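PDB 3ZXY: subtilisin-like protein from Prochloron didemni, which probably cleaves peptide bonds as a serine endopeptidase of the subtilase family, this chain being the protease domain of the longer PatA protein. Local coordinates for residues G97-V102 against V130-Q135; D150-P155 against G180-Q185; A160-G165 against K239-L244; A222-E227 against G271-L276. The protein carries 1 engineered substitution. All blocks are in the same frame, centred on the assembly; numbering follows the deposited sequence. Where two conformers were deposited one is given.

Interaction 1: residues G97-V102 against V130-Q135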
loop_
_atom_site.group_PDB
_atom_site.type_symbol
_atom_site.label_atom_id
_atom_site.label_comp_id
_atom_site.label_asym_id
_atom_site.label_seq_id
_atom_site.Cartn_x
_atom_site.Cartn_y
_atom_site.Cartn_z
ATOM N N GLY A 97 2.006 -4.202 -14.401
ATOM C CA GLY A 97 2.257 -3.024 -13.584
ATOM C C GLY A 97 3.350 -3.285 -12.564
ATOM O O GLY A 97 4.167 -2.413 -12.278
ATOM N N ILE A 98 3.327 -4.474 -11.970
ATOM C CA ILE A 98 4.335 -4.850 -10.982
ATOM C C ILE A 98 5.722 -4.857 -11.633
ATOM O O ILE A 98 6.668 -4.280 -11.101
ATOM C CB ILE A 98 4.014 -6.215 -10.356
ATOM C CG1 ILE A 98 2.797 -6.107 -9.429
ATOM C CG2 ILE A 98 5.222 -6.760 -9.601
ATOM C CD1 ILE A 98 2.226 -7.443 -8.987
ATOM N N GLU A 99 5.845 -5.479 -12.801
ATOM C CA GLU A 99 7.142 -5.491 -13.496
ATOM C C GLU A 99 7.598 -4.061 -13.849
ATOM O O GLU A 99 8.789 -3.739 -13.738
ATOM C CB GLU A 99 7.076 -6.461 -14.703
ATOM C CG GLU A 99 6.750 -7.866 -14.192
ATOM C CD GLU A 99 6.886 -9.014 -15.167
ATOM O OE1 GLU A 99 7.326 -8.827 -16.324
ATOM O OE2 GLU A 99 6.546 -10.148 -14.728
ATOM N N ARG A 100 6.666 -3.199 -14.255
ATOM C CA ARG A 100 6.977 -1.798 -14.568
ATOM C C ARG A 100 7.592 -1.123 -13.343
ATOM O O ARG A 100 8.596 -0.426 -13.425
ATOM C CB ARG A 100 5.692 -1.052 -14.981
ATOM C CG ARG A 100 5.880 0.358 -15.529
ATOM C CD ARG A 100 6.290 0.353 -16.995
ATOM N NE ARG A 100 6.067 1.648 -17.661
ATOM C CZ ARG A 100 6.959 2.631 -17.793
ATOM N NH1 ARG A 100 8.201 2.517 -17.337
ATOM N NH2 ARG A 100 6.605 3.749 -18.413
ATOM N N ALA A 101 6.968 -1.351 -12.195
ATOM C CA ALA A 101 7.427 -0.742 -10.953
ATOM C C ALA A 101 8.782 -1.274 -10.519
ATOM O O ALA A 101 9.649 -0.501 -10.136
ATOM C CB ALA A 101 6.411 -0.962 -9.840
ATOM N N VAL A 102 8.964 -2.591 -10.554
ATOM C CA VAL A 102 10.258 -3.186 -10.202
ATOM C C VAL A 102 11.359 -2.616 -11.106
ATOM O O VAL A 102 12.447 -2.221 -10.638
ATOM C CB VAL A 102 10.236 -4.727 -10.316
ATOM C CG1 VAL A 102 11.649 -5.292 -10.169
ATOM C CG2 VAL A 102 9.284 -5.346 -9.301
ATOM N N VAL A 130 5.174 -11.523 -8.636
ATOM C CA VAL A 130 5.385 -11.457 -7.191
ATOM C C VAL A 130 6.714 -12.115 -6.821
ATOM O O VAL A 130 7.436 -11.625 -5.947
ATOM C CB VAL A 130 4.187 -12.068 -6.439
ATOM C CG1 VAL A 130 4.456 -12.136 -4.940
ATOM C CG2 VAL A 130 2.953 -11.235 -6.709
ATOM N N SER A 131 7.056 -13.202 -7.502
ATOM C CA SER A 131 8.366 -13.834 -7.333
ATOM C C SER A 131 9.492 -12.867 -7.697
ATOM O O SER A 131 10.524 -12.828 -7.013
ATOM C CB SER A 131 8.451 -15.114 -8.172
ATOM O OG SER A 131 9.738 -15.711 -8.064
ATOM N N LEU A 132 9.301 -12.080 -8.756
ATOM C CA LEU A 132 10.279 -11.066 -9.170
ATOM C C LEU A 132 10.508 -10.052 -8.044
ATOM O O LEU A 132 11.648 -9.660 -7.775
ATOM C CB LEU A 132 9.804 -10.343 -10.440
ATOM C CG LEU A 132 10.680 -9.212 -10.985
ATOM C CD1 LEU A 132 11.956 -9.792 -11.573
ATOM C CD2 LEU A 132 9.935 -8.370 -12.018
ATOM N N CYS A 133 9.431 -9.611 -7.403
ATOM C CA CYS A 133 9.565 -8.718 -6.254
ATOM C C CYS A 133 10.383 -9.376 -5.153
ATOM O O CYS A 133 11.271 -8.747 -4.561
ATOM C CB CYS A 133 8.200 -8.342 -5.691
ATOM S SG CYS A 133 7.253 -7.294 -6.805
ATOM N N ARG A 134 10.084 -10.635 -4.873
ATOM C CA ARG A 134 10.768 -11.354 -3.791
ATOM C C ARG A 134 12.256 -11.488 -4.108
ATOM O O ARG A 134 13.116 -11.275 -3.235
ATOM C CB ARG A 134 10.107 -12.719 -3.568
ATOM C CG ARG A 134 10.595 -13.476 -2.335
ATOM C CD ARG A 134 9.929 -14.845 -2.246
ATOM N NE ARG A 134 10.031 -15.563 -3.524
ATOM C CZ ARG A 134 11.128 -16.166 -4.004
ATOM N NH1 ARG A 134 12.266 -16.203 -3.309
ATOM N NH2 ARG A 134 11.078 -16.763 -5.194
ATOM N N GLN A 135 12.581 -11.801 -5.359
ATOM C CA GLN A 135 13.976 -11.959 -5.766
ATOM C C GLN A 135 14.774 -10.640 -5.782
ATOM O O GLN A 135 15.996 -10.656 -5.598
ATOM C CB GLN A 135 14.047 -12.650 -7.120
ATOM C CG GLN A 135 13.513 -14.072 -7.064
ATOM C CD GLN A 135 13.401 -14.691 -8.438
ATOM O OE1 GLN A 135 12.446 -14.424 -9.178
ATOM N NE2 GLN A 135 14.370 -15.526 -8.788
#
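Val130 touches helix 91-103 only lightly: its CB points away, yet CG2 lies 4.5 Å from Ile98 CD1, the tip of the isoleucine. Leu132 reaches straight across. Its CG stands opposite the backbone N (chi1 178°), which carries CD2 up to the other helix, 3.9 Å from Glu99 CG and 4.0 Å from Val102 CG1. The leucine and glutamate side chains cross at about a right angle, and the apolar branch meets the acid's aliphatic CG. Cys133 follows with its sulfur against two methyls, 3.5 Å from Ile98 CG2 and 3.8 Å from Val102 CG2. Val102 thus spends one methyl mainly on Leu132 and the other mainly on Cys133; an alanine here would probably open a gap in front of Leu132 CD2 and Cys133 SG. No hydrogen bond crosses, and the axes run 9.8 Å apart, 21° from parallel. Both helices belong to beta-alpha-beta crossovers of the central parallel sheet: helix 91-103 leads into strand 108-111, and helix 124-135 leads on from that strand to strand 139-143. Val102 and Cys133 both rest on Ile109 of strand 108-111, while Ile98 reaches Ile111 and, on strand 11-16, Leu15.

Interaction 2: residues D150-P155 against G180-Q185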
loop_
_atom_site.group_PDB
_atom_site.type_symbol
_atom_site.label_atom_id
_atom_site.label_comp_id
_atom_site.label_asym_id
_atom_site.label_seq_id
_atom_site.Cartn_x
_atom_site.Cartn_y
_atom_site.Cartn_z
ATOM N N ASP A 150 -13.561 -15.675 5.818
ATOM C CA ASP A 150 -12.383 -16.501 6.037
ATOM C C ASP A 150 -11.906 -16.877 4.637
ATOM O O ASP A 150 -12.094 -18.005 4.176
ATOM C CB ASP A 150 -12.803 -17.725 6.857
ATOM C CG ASP A 150 -11.671 -18.684 7.137
ATOM O OD1 ASP A 150 -10.501 -18.291 6.911
ATOM O OD2 ASP A 150 -11.961 -19.809 7.571
ATOM N N CYS A 151 -11.361 -15.880 3.962
ATOM C CA CYS A 151 -11.001 -15.982 2.565
ATOM C C CYS A 151 -9.844 -15.077 2.251
ATOM O O CYS A 151 -9.398 -14.267 3.070
ATOM C CB CYS A 151 -12.177 -15.572 1.685
ATOM S SG CYS A 151 -12.632 -13.833 1.910
ATOM N N LEU A 152 -9.360 -15.227 1.024
ATOM C CA LEU A 152 -8.129 -14.579 0.583
ATOM C C LEU A 152 -8.280 -13.914 -0.779
ATOM O O LEU A 152 -8.880 -14.515 -1.689
ATOM C CB LEU A 152 -7.043 -15.651 0.463
ATOM C CG LEU A 152 -6.693 -16.468 1.707
ATOM C CD1 LEU A 152 -5.822 -17.680 1.363
ATOM C CD2 LEU A 152 -6.030 -15.564 2.743
ATOM N N HIS A 153 -7.683 -12.738 -0.928
ATOM C CA HIS A 153 -7.479 -12.096 -2.222
ATOM C C HIS A 153 -6.028 -12.296 -2.620
ATOM O O HIS A 153 -5.148 -12.425 -1.767
ATOM C CB HIS A 153 -7.734 -10.588 -2.156
ATOM C CG HIS A 153 -9.191 -10.193 -2.170
ATOM N ND1 HIS A 153 -9.609 -9.007 -2.671
ATOM C CD2 HIS A 153 -10.316 -10.850 -1.717
ATOM C CE1 HIS A 153 -10.940 -8.909 -2.521
ATOM N NE2 HIS A 153 -11.387 -10.047 -1.980
ATOM N N VAL A 154 -5.799 -12.308 -3.924
ATOM C CA VAL A 154 -4.477 -12.162 -4.504
ATOM C C VAL A 154 -4.389 -10.774 -5.132
ATOM O O VAL A 154 -5.366 -10.273 -5.715
ATOM C CB VAL A 154 -4.166 -13.292 -5.514
ATOM C CG1 VAL A 154 -4.128 -14.637 -4.797
ATOM C CG2 VAL A 154 -5.153 -13.326 -6.687
ATOM N N PRO A 155 -3.222 -10.134 -5.036
ATOM C CA PRO A 155 -1.935 -10.651 -4.551
ATOM C C PRO A 155 -1.692 -10.682 -3.047
ATOM O O PRO A 155 -0.636 -11.158 -2.625
ATOM C CB PRO A 155 -0.935 -9.713 -5.220
ATOM C CG PRO A 155 -1.644 -8.426 -5.327
ATOM C CD PRO A 155 -3.058 -8.806 -5.663
ATOM N N GLY A 180 -8.700 -14.713 5.981
ATOM C CA GLY A 180 -8.277 -16.053 5.597
ATOM C C GLY A 180 -6.940 -16.450 6.208
ATOM O O GLY A 180 -6.178 -15.591 6.658
ATOM N N SER A 181 -6.656 -17.737 6.193
ATOM C CA SER A 181 -5.537 -18.297 7.005
ATOM C C SER A 181 -4.194 -17.651 6.723
ATOM O O SER A 181 -3.437 -17.386 7.635
ATOM C CB SER A 181 -5.408 -19.803 6.842
ATOM O OG SER A 181 -5.195 -20.138 5.491
ATOM N N THR A 182 -3.894 -17.392 5.458
ATOM C CA THR A 182 -2.577 -16.854 5.102
ATOM C C THR A 182 -2.343 -15.492 5.699
ATOM O O THR A 182 -1.200 -15.122 5.989
ATOM C CB THR A 182 -2.426 -16.817 3.574
ATOM O OG1 THR A 182 -2.680 -18.137 3.086
ATOM C CG2 THR A 182 -0.995 -16.317 3.140
ATOM N N TYR A 183 -3.419 -14.752 5.921
ATOM C CA TYR A 183 -3.312 -13.434 6.530
ATOM C C TYR A 183 -2.934 -13.494 8.010
ATOM O O TYR A 183 -2.488 -12.489 8.552
ATOM C CB TYR A 183 -4.623 -12.703 6.406
ATOM C CG TYR A 183 -5.113 -12.370 5.013
ATOM C CD1 TYR A 183 -4.266 -12.342 3.909
ATOM C CD2 TYR A 183 -6.435 -12.029 4.811
ATOM C CE1 TYR A 183 -4.737 -11.992 2.667
ATOM C CE2 TYR A 183 -6.922 -11.683 3.568
ATOM C CZ TYR A 183 -6.072 -11.652 2.491
ATOM O OH TYR A 183 -6.544 -11.272 1.240
ATOM N N GLU A 184 -3.117 -14.623 8.677
ATOM C CA GLU A 184 -2.684 -14.740 10.070
ATOM C C GLU A 184 -1.165 -14.678 10.142
ATOM O O GLU A 184 -0.607 -14.310 11.187
ATOM C CB GLU A 184 -3.204 -16.041 10.670
ATOM C CG GLU A 184 -3.172 -16.142 12.188
ATOM C CD GLU A 184 -3.686 -17.500 12.669
ATOM O OE1 GLU A 184 -4.824 -17.891 12.279
ATOM O OE2 GLU A 184 -2.967 -18.174 13.451
ATOM N N GLN A 185 -0.492 -15.061 9.058
ATOM C CA GLN A 185 0.970 -15.071 9.028
ATOM C C GLN A 185 1.544 -13.810 8.419
ATOM O O GLN A 185 2.630 -13.377 8.812
ATOM C CB GLN A 185 1.524 -16.277 8.251
ATOM C CG GLN A 185 1.366 -17.600 8.986
ATOM C CD GLN A 185 0.022 -18.274 8.743
ATOM O OE1 GLN A 185 -0.379 -18.502 7.593
ATOM N NE2 GLN A 185 -0.654 -18.655 9.829
HETATM O O HOH W 1 -8.729 -19.426 5.365
#
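Tyr183 reaches from helix 181-186 to strand 152-154 and meets it with one ring face and the hydroxyl. Its CB points toward the strand, and CG lies anti to the carbonyl carbon, which brings the ring face against Leu152. From CG through CD1 and CE1 to CZ, the ring atoms share one neighbour, the methyl CD2 of Leu152. That methyl sits 3.7 Å from the Tyr183 ring centroid and 7° off the ring normal, a CH-pi contact over the face. Tyr183 CE2 also passes 3.6 Å from Cys151 O, which approaches obliquely. At the tip, His153 N donates to Tyr183 OH over 2.9 Å in a nearly straight bond (171°), and the hydroxyl is also hydrogen-bonded to Ala144 O.

Leu152 fills the corner between this ring and the start of the helical segment. Its CD2 comes to 3.7 Å from Gly180 CA, where there is no side chain to keep it off, and its CD1 to 3.6 Å from Thr182 OG1. Nearby, Gly180 N makes a weak, bent bond of 3.0 Å to Cys151 O (130°). A water bridges the two segments: it donates to Asp150 OD1 at 2.6 Å and accepts from Ser181 N.

Cys151 is tied by a disulfide to Cys149, and His153 NE2 bonds Asn147 OD1, near the predicted charge-relay residue His51 and the engineered Ala211, which stands at a predicted relay position. The chemistry is that of a buried phenol satisfied twice: its oxygen takes a strand N-H and bonds a carbonyl, which fixes the ring's reach and holds its face against the leucine.

Interaction 3: residues A160-G165 against K239-L244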
loop_
_atom_site.group_PDB
_atom_site.type_symbol
_atom_site.label_atom_id
_atom_site.label_comp_id
_atom_site.label_asym_id
_atom_site.label_seq_id
_atom_site.Cartn_x
_atom_site.Cartn_y
_atom_site.Cartn_z
ATOM N N ALA A 160 5.616 -13.642 0.431
ATOM C CA ALA A 160 6.403 -12.457 0.805
ATOM C C ALA A 160 5.660 -11.133 0.697
ATOM O O ALA A 160 6.256 -10.071 0.873
ATOM C CB ALA A 160 7.715 -12.400 0.034
ATOM N N VAL A 161 4.362 -11.188 0.422
ATOM C CA VAL A 161 3.518 -10.006 0.393
ATOM C C VAL A 161 3.146 -9.628 1.820
ATOM O O VAL A 161 3.095 -10.488 2.708
ATOM C CB VAL A 161 2.276 -10.252 -0.483
ATOM C CG1 VAL A 161 1.329 -9.055 -0.481
ATOM C CG2 VAL A 161 2.759 -10.561 -1.912
ATOM N N LEU A 162 2.947 -8.345 2.042
ATOM C CA LEU A 162 2.359 -7.846 3.282
ATOM C C LEU A 162 0.904 -7.501 3.004
ATOM O O LEU A 162 0.615 -6.557 2.261
ATOM C CB LEU A 162 3.125 -6.616 3.781
ATOM C CG LEU A 162 2.656 -5.980 5.088
ATOM C CD1 LEU A 162 2.525 -7.012 6.200
ATOM C CD2 LEU A 162 3.614 -4.856 5.489
ATOM N N ALA A 163 -0.005 -8.308 3.545
ATOM C CA ALA A 163 -1.431 -8.103 3.392
ATOM C C ALA A 163 -1.929 -7.127 4.444
ATOM O O ALA A 163 -1.434 -7.121 5.592
ATOM C CB ALA A 163 -2.157 -9.438 3.532
ATOM N N VAL A 164 -2.915 -6.306 4.086
ATOM C CA VAL A 164 -3.402 -5.290 5.004
ATOM C C VAL A 164 -4.919 -5.355 5.121
ATOM O O VAL A 164 -5.647 -5.199 4.129
ATOM C CB VAL A 164 -2.969 -3.870 4.582
ATOM C CG1 VAL A 164 -3.441 -2.829 5.596
ATOM C CG2 VAL A 164 -1.455 -3.787 4.365
ATOM N N GLY A 165 -5.374 -5.597 6.342
ATOM C CA GLY A 165 -6.789 -5.491 6.701
ATOM C C GLY A 165 -7.091 -4.173 7.379
ATOM O O GLY A 165 -6.187 -3.388 7.652
ATOM N N LYS A 239 13.012 -6.852 5.219
ATOM C CA LYS A 239 13.255 -6.670 6.650
ATOM C C LYS A 239 12.198 -5.760 7.258
ATOM O O LYS A 239 11.741 -5.987 8.393
ATOM C CB LYS A 239 14.651 -6.081 6.907
ATOM C CG LYS A 239 14.983 -5.937 8.389
ATOM C CD LYS A 239 16.418 -5.483 8.580
ATOM C CE LYS A 239 16.844 -5.513 10.050
ATOM N NZ LYS A 239 18.140 -4.800 10.236
ATOM N N VAL A 240 11.814 -4.711 6.532
ATOM C CA VAL A 240 10.779 -3.816 7.021
ATOM C C VAL A 240 9.451 -4.561 7.192
ATOM O O VAL A 240 8.742 -4.375 8.192
ATOM C CB VAL A 240 10.656 -2.575 6.120
ATOM C CG1 VAL A 240 9.335 -1.854 6.372
ATOM C CG2 VAL A 240 11.880 -1.662 6.306
ATOM N N ARG A 241 9.114 -5.428 6.245
ATOM C CA ARG A 241 7.958 -6.300 6.431
ATOM C C ARG A 241 8.043 -7.108 7.728
ATOM O O ARG A 241 7.082 -7.209 8.486
ATOM C CB ARG A 241 7.821 -7.251 5.247
ATOM C CG ARG A 241 6.671 -8.237 5.345
ATOM C CD ARG A 241 6.689 -9.096 4.102
ATOM N NE ARG A 241 5.766 -10.188 4.059
ATOM C CZ ARG A 241 6.015 -11.445 4.398
ATOM N NH1 ARG A 241 7.174 -11.834 4.942
ATOM N NH2 ARG A 241 5.061 -12.341 4.198
ATOM N N GLN A 242 9.217 -7.686 7.980
ATOM C CA GLN A 242 9.410 -8.524 9.169
ATOM C C GLN A 242 9.237 -7.682 10.443
ATOM O O GLN A 242 8.629 -8.130 11.434
ATOM C CB GLN A 242 10.789 -9.190 9.109
ATOM C CG GLN A 242 10.939 -10.362 10.055
ATOM C CD GLN A 242 10.264 -11.644 9.576
ATOM O OE1 GLN A 242 9.539 -11.659 8.575
ATOM N NE2 GLN A 242 10.498 -12.722 10.292
ATOM N N LEU A 243 9.775 -6.466 10.418
ATOM C CA LEU A 243 9.636 -5.558 11.561
ATOM C C LEU A 243 8.181 -5.190 11.835
ATOM O O LEU A 243 7.746 -5.149 12.983
ATOM C CB LEU A 243 10.451 -4.275 11.353
ATOM C CG LEU A 243 11.968 -4.431 11.375
ATOM C CD1 LEU A 243 12.607 -3.208 10.725
ATOM C CD2 LEU A 243 12.470 -4.610 12.795
ATOM N N LEU A 244 7.430 -4.921 10.773
ATOM C CA LEU A 244 6.024 -4.575 10.911
ATOM C C LEU A 244 5.226 -5.748 11.454
ATOM O O LEU A 244 4.339 -5.576 12.310
ATOM C CB LEU A 244 5.467 -4.093 9.563
ATOM C CG LEU A 244 5.919 -2.688 9.161
ATOM C CD1 LEU A 244 5.639 -2.395 7.683
ATOM C CD2 LEU A 244 5.259 -1.650 10.070
#
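Arg241 grips the carbonyl of Val161 with two nitrogens, and these are the hydrogen bonds of the contact. Its CG is anti to the backbone N and the chain runs extended to NE, carrying the guanidinium clear of helix 237-247. NE lies 3.0 Å and NH2 3.1 Å from Val161 O, a side-on grip on one acceptor. The oxygen is in the guanidinium plane, but both nitrogens approach from the same face of the carbonyl, NE 75° and NH2 38° out of its plane, and neither sits on a lone pair.

Van der Waals contact backs this up. Ala160 CA covers one face of the guanidinium, toward its rim, 3.7 Å from Arg241 NH2. Ala160 O comes near NE too, but at a poor angle, and bonds Gln238 NE2 instead.

The apolar part is small: Leu162 CD2 meets Leu244 CD1 at 3.9 Å, the two side chains crossing at about a right angle, and Leu162 CB rests 4.2 Å from Arg241 CG. A methionine in place of Arg241 has no side-chain N-H to give, so the Val161 carbonyl would probably lose this double grip.

Strand 162-167 lies inside the central parallel sheet, with 139-143 on one side and 187-191 on the other. Leu162 also packs on Val217 of helix 210-230, while Arg241 touches Leu139 and Gln186, so helix 237-247 meets the sheet near the N-terminal end of this strand.

Interaction 4: residues A222-E227 against G271-L276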
loop_
_atom_site.group_PDB
_atom_site.type_symbol
_atom_site.label_atom_id
_atom_site.label_comp_id
_atom_site.label_asym_id
_atom_site.label_seq_id
_atom_site.Cartn_x
_atom_site.Cartn_y
_atom_site.Cartn_z
ATOM N N ALA A 222 7.660 2.944 4.050
ATOM C CA ALA A 222 8.559 3.891 3.414
ATOM C C ALA A 222 9.346 4.691 4.448
ATOM O O ALA A 222 10.534 4.931 4.267
ATOM C CB ALA A 222 7.781 4.806 2.476
ATOM N N LEU A 223 8.702 5.085 5.540
ATOM C CA LEU A 223 9.389 5.772 6.623
ATOM C C LEU A 223 10.423 4.872 7.298
ATOM O O LEU A 223 11.489 5.351 7.672
ATOM C CB LEU A 223 8.400 6.314 7.652
ATOM C CG LEU A 223 7.449 7.393 7.130
ATOM C CD1 LEU A 223 6.528 7.818 8.258
ATOM C CD2 LEU A 223 8.210 8.601 6.578
ATOM N N LEU A 224 10.118 3.589 7.448
ATOM C CA LEU A 224 11.099 2.656 8.024
ATOM C C LEU A 224 12.310 2.477 7.099
ATOM O O LEU A 224 13.451 2.473 7.559
ATOM C CB LEU A 224 10.432 1.327 8.370
ATOM C CG LEU A 224 9.476 1.397 9.565
ATOM C CD1 LEU A 224 8.559 0.175 9.562
ATOM C CD2 LEU A 224 10.252 1.490 10.882
ATOM N N LEU A 225 12.085 2.346 5.799
ATOM C CA LEU A 225 13.194 2.338 4.841
ATOM C C LEU A 225 14.000 3.626 4.903
ATOM O O LEU A 225 15.216 3.608 4.805
ATOM C CB LEU A 225 12.686 2.113 3.416
ATOM C CG LEU A 225 12.085 0.752 3.101
ATOM C CD1 LEU A 225 11.420 0.800 1.727
ATOM C CD2 LEU A 225 13.176 -0.309 3.138
ATOM N N SER A 226 13.318 4.754 5.042
ATOM C CA SER A 226 13.987 6.040 5.113
ATOM C C SER A 226 14.889 6.094 6.348
ATOM O O SER A 226 16.005 6.628 6.304
ATOM C CB SER A 226 12.953 7.158 5.129
ATOM O OG SER A 226 12.236 7.183 3.896
ATOM N N GLU A 227 14.405 5.510 7.438
ATOM C CA GLU A 227 15.215 5.413 8.646
ATOM C C GLU A 227 16.449 4.539 8.436
ATOM O O GLU A 227 17.522 4.854 8.935
ATOM C CB GLU A 227 14.365 4.895 9.805
ATOM C CG GLU A 227 14.946 5.256 11.164
ATOM C CD GLU A 227 14.936 6.755 11.426
ATOM O OE1 GLU A 227 14.044 7.474 10.895
ATOM O OE2 GLU A 227 15.821 7.230 12.166
ATOM N N GLY A 271 6.420 0.710 17.885
ATOM C CA GLY A 271 7.089 -0.557 18.108
ATOM C C GLY A 271 8.026 -0.958 16.984
ATOM O O GLY A 271 9.123 -1.491 17.223
ATOM N N ALA A 272 7.584 -0.752 15.752
ATOM C CA ALA A 272 8.390 -1.080 14.590
ATOM C C ALA A 272 9.670 -0.246 14.589
ATOM O O ALA A 272 10.749 -0.768 14.341
ATOM C CB ALA A 272 7.593 -0.853 13.304
ATOM N N PHE A 273 9.543 1.043 14.887
ATOM C CA PHE A 273 10.717 1.905 14.926
ATOM C C PHE A 273 11.642 1.489 16.062
ATOM O O PHE A 273 12.853 1.461 15.887
ATOM C CB PHE A 273 10.324 3.370 15.041
ATOM C CG PHE A 273 10.138 4.031 13.704
ATOM C CD1 PHE A 273 8.923 3.987 13.048
ATOM C CD2 PHE A 273 11.195 4.720 13.109
ATOM C CE1 PHE A 273 8.764 4.602 11.811
ATOM C CE2 PHE A 273 11.034 5.338 11.887
ATOM C CZ PHE A 273 9.824 5.271 11.241
ATOM N N THR A 274 11.085 1.187 17.229
ATOM C CA THR A 274 11.930 0.778 18.372
ATOM C C THR A 274 12.743 -0.474 18.035
ATOM O O THR A 274 13.917 -0.581 18.389
ATOM C CB THR A 274 11.064 0.559 19.618
ATOM O OG1 THR A 274 10.510 1.831 19.989
ATOM C CG2 THR A 274 11.894 0.005 20.810
ATOM N N LEU A 275 12.117 -1.426 17.360
ATOM C CA LEU A 275 12.805 -2.665 16.971
ATOM C C LEU A 275 13.889 -2.385 15.949
ATOM O O LEU A 275 14.980 -2.909 16.056
ATOM C CB LEU A 275 11.864 -3.728 16.396
ATOM C CG LEU A 275 11.164 -4.657 17.371
ATOM C CD1 LEU A 275 10.369 -5.676 16.567
ATOM C CD2 LEU A 275 12.154 -5.327 18.317
ATOM N N LEU A 276 13.598 -1.542 14.969
ATOM C CA LEU A 276 14.599 -1.161 13.973
ATOM C C LEU A 276 15.787 -0.485 14.651
ATOM O O LEU A 276 16.939 -0.830 14.380
ATOM C CB LEU A 276 13.959 -0.241 12.919
ATOM C CG LEU A 276 14.782 0.119 11.694
ATOM C CD1 LEU A 276 13.815 0.665 10.633
ATOM C CD2 LEU A 276 15.849 1.115 12.041
#
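Phe273 and Leu224 carry this contact, the ring lying flat against one leucine methyl. Leu224 CD2 stands 3.5 Å from the Phe273 ring centroid and only 12° off the normal, a CH-pi contact over the face. The ring rim points into a dip on helix 210-230 between Leu223 and Glu227, one turn apart. There Phe273 CZ meets Leu223 CB at 4.0 Å, and CE2 meets Glu227 OE1 at 3.8 Å, both close to the ring plane. The carboxylate is turned 66° from the ring. Glu227 gets there because its chain bends at chi2, folding back beside the phenyl edge; its other oxygen, OE2, forms a salt bridge with Arg230.

In the reverse sense, Leu224 is the bump of helix 210-230. It enters a hollow of helix 269-278 that has Ala272, Phe273 and Leu276 for walls. The shallow side is the alanine, whose CB lies 4.0 Å from Leu224 CD1. One turn on from Ala272, Leu276 closes another side of the hollow with CD1, 3.7 Å from Leu224 CD2 and 3.6 Å from Leu224 O, while its CD2 lies 4.3 Å from Glu227 CG. No hydrogen bond crosses; the fit is wholly one of shape.

The axes stay 10.9 Å apart and cross at -21°, with helix 237-247 adjoining both: Leu224 touches Leu244, and Ala272 touches Ser247. In this chain the C-terminal helix 269-278 packs near the far end of helix 210-230, the long helix that in the subtilase fold begins at the predicted position of the nucleophilic serine, here the engineered Ala211.

Interaction 1 comes first, joining helices 91-103 and 124-135, which both rest on strand 108-111, and closing its loop before the others open. Interaction 2 then ties strand 152-154 to helix 181-186. Interaction 3 starts within that loop, at 160-165, and runs far on to 239-244, so the two cross. Interaction 4 crosses interaction 3 in turn, leaving from 222-227 and ending on the C-terminal helix at 271-276. Side-chain touches link neighbouring contacts: Val130 and Arg134 meet Val161 and Ala160, Tyr183 meets Ala163, and Val240, Leu243 and Leu244 meet Leu224, Leu225 and Leu275. Interactions 1 and 4 do not touch; each touches interaction 3, which lies between them in this network.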